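Long-range contact in cucumber peeling cupredoxin (Cucumis sativus, PDB 1JER), which binds a single copper ion as a plant cupredoxin of the stellacyanin type and probably serves in electron transfer: residues Gly35-Phe40 against Ile77-Glu82. Residues are numbered along the deposited sequence; the frame is centred on the assembly and turned at random.
Sequences GDSLQF and IERLDE
Arg79 turns its guanidinium to Gly35, in the loop that leads into strand 37-40: with CG anti to the backbone N (chi1 -157°) and a bend at chi3, one guanidinium face covers Gly35 C off-centre, toward the rim. NH2 comes within 3.0 Å of Gly35 O, at too poor an angle for a hydrogen bond. A water in the guanidinium plane accepts from Arg79 NE at 2.7 Å and donates to Ser37 OG at 3.0 Å, tying this non-hydrogen-bonded pair together. The outer nitrogens serve the second subunit, NH1 in a salt bridge with its Glu71 and a hydrogen bond to its Thr73, NH2 bonding its Pro75 O. With an alanine in place of Arg79, that Glu71 would probably lose its cationic mate and the water its NE donor. On the same sheet face, Ile77 CG1 runs alongside the extended Gln39 chain (3.9 Å to Gln39 CG), while Ile77 CG2 meets Ser37 CB at 3.8 Å. The strands are antiparallel neighbours in one sheet of the cupredoxin beta-sandwich, with Leu38 and Glu78 the hydrogen-bonded pair. Leu38, on the opposite face, packs into the sandwich: Leu80 CD2 meets Leu38 CG at 4.1 Å, the side chains crossing at about a right angle, and both touch Ile104 of strand 101-107. Nearer the copper, Glu78 CG brushes Phe40 CE1 at 4.2 Å before the bend at chi2 carries the carboxylate away.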
# COMPACT_ATOMS: atom_id res chain seq x y z
N GLY A 35 9.24 2.17 -5.96
CA GLY A 35 8.13 1.57 -6.73
C GLY A 35 7.74 0.22 -6.18
O GLY A 35 6.61 -0.25 -6.32
N ASP A 36 8.69 -0.47 -5.53
CA ASP A 36 8.30 -1.82 -5.00
C ASP A 36 7.47 -1.53 -3.71
O ASP A 36 7.45 -0.45 -3.21
CB ASP A 36 9.62 -2.47 -4.44
CG ASP A 36 10.45 -3.05 -5.56
OD1 ASP A 36 10.03 -2.98 -6.73
OD2 ASP A 36 11.57 -3.56 -5.28
N SER A 37 6.87 -2.65 -3.24
CA SER A 37 6.11 -2.48 -1.97
C SER A 37 6.56 -3.62 -1.02
O SER A 37 7.13 -4.60 -1.45
CB SER A 37 4.60 -2.75 -2.32
OG SER A 37 4.11 -1.67 -3.11
N LEU A 38 6.24 -3.41 0.26
CA LEU A 38 6.60 -4.43 1.28
C LEU A 38 5.21 -4.86 1.89
O LEU A 38 4.48 -3.97 2.26
CB LEU A 38 7.28 -3.70 2.45
CG LEU A 38 8.72 -3.29 2.31
CD1 LEU A 38 9.27 -2.80 3.64
CD2 LEU A 38 9.55 -4.46 1.76
N GLN A 39 5.00 -6.15 1.88
CA GLN A 39 3.74 -6.66 2.46
C GLN A 39 4.06 -7.33 3.82
O GLN A 39 4.84 -8.29 3.82
CB GLN A 39 3.11 -7.69 1.54
CG GLN A 39 1.85 -8.31 2.19
CD GLN A 39 0.97 -8.98 1.17
OE1 GLN A 39 0.99 -8.61 -0.01
NE2 GLN A 39 0.18 -9.95 1.61
N PHE A 40 3.42 -6.85 4.86
CA PHE A 40 3.64 -7.47 6.22
C PHE A 40 2.33 -8.26 6.55
O PHE A 40 1.29 -7.63 6.55
CB PHE A 40 3.68 -6.28 7.22
CG PHE A 40 4.97 -5.46 7.12
CD1 PHE A 40 5.03 -4.43 6.18
CD2 PHE A 40 6.03 -5.68 7.94
CE1 PHE A 40 6.18 -3.62 6.13
CE2 PHE A 40 7.20 -4.91 7.88
CZ PHE A 40 7.25 -3.89 6.93
N ILE A 77 0.50 -3.05 3.58
CA ILE A 77 1.43 -3.06 2.37
C ILE A 77 1.98 -1.64 2.25
O ILE A 77 1.21 -0.68 2.19
CB ILE A 77 0.64 -3.46 1.10
CG1 ILE A 77 0.24 -4.97 1.15
CG2 ILE A 77 1.62 -3.34 -0.12
CD1 ILE A 77 -1.15 -5.23 0.66
N GLU A 78 3.30 -1.50 2.36
CA GLU A 78 3.89 -0.14 2.35
C GLU A 78 4.63 0.06 1.02
O GLU A 78 5.36 -0.82 0.62
CB GLU A 78 4.96 -0.08 3.49
CG GLU A 78 4.25 -0.13 4.87
CD GLU A 78 3.72 1.24 5.27
OE1 GLU A 78 4.21 2.26 4.74
OE2 GLU A 78 2.83 1.31 6.15
N ARG A 79 4.40 1.21 0.40
CA ARG A 79 5.07 1.51 -0.86
C ARG A 79 6.44 2.11 -0.58
O ARG A 79 6.60 2.93 0.31
CB ARG A 79 4.26 2.51 -1.74
CG ARG A 79 4.68 2.34 -3.22
CD ARG A 79 3.77 3.10 -4.18
NE ARG A 79 3.46 2.26 -5.38
CZ ARG A 79 4.13 2.33 -6.51
NH1 ARG A 79 4.73 3.47 -6.85
NH2 ARG A 79 4.21 1.28 -7.35
N LEU A 80 7.42 1.70 -1.40
CA LEU A 80 8.78 2.30 -1.18
C LEU A 80 8.93 3.41 -2.25
O LEU A 80 9.17 3.13 -3.40
CB LEU A 80 9.80 1.18 -1.39
CG LEU A 80 9.60 -0.02 -0.42
CD1 LEU A 80 10.59 -1.13 -0.69
CD2 LEU A 80 9.67 0.44 1.02
N ASP A 81 8.69 4.61 -1.79
CA ASP A 81 8.59 5.83 -2.54
C ASP A 81 9.89 6.63 -2.62
O ASP A 81 9.92 7.55 -3.45
CB ASP A 81 7.67 6.82 -1.63
CG ASP A 81 6.24 6.36 -1.79
OD1 ASP A 81 5.91 5.91 -2.92
OD2 ASP A 81 5.50 6.40 -0.79
N GLU A 82 10.79 6.46 -1.70
CA GLU A 82 11.99 7.31 -1.64
C GLU A 82 13.25 6.45 -1.56
O GLU A 82 13.21 5.32 -1.04
CB GLU A 82 11.91 8.21 -0.40
CG GLU A 82 10.60 8.17 0.30
CD GLU A 82 9.74 9.40 0.16
OE1 GLU A 82 9.97 10.20 -0.77
OE2 GLU A 82 8.81 9.57 0.99
O HOH W 1 2.10 0.45 -3.90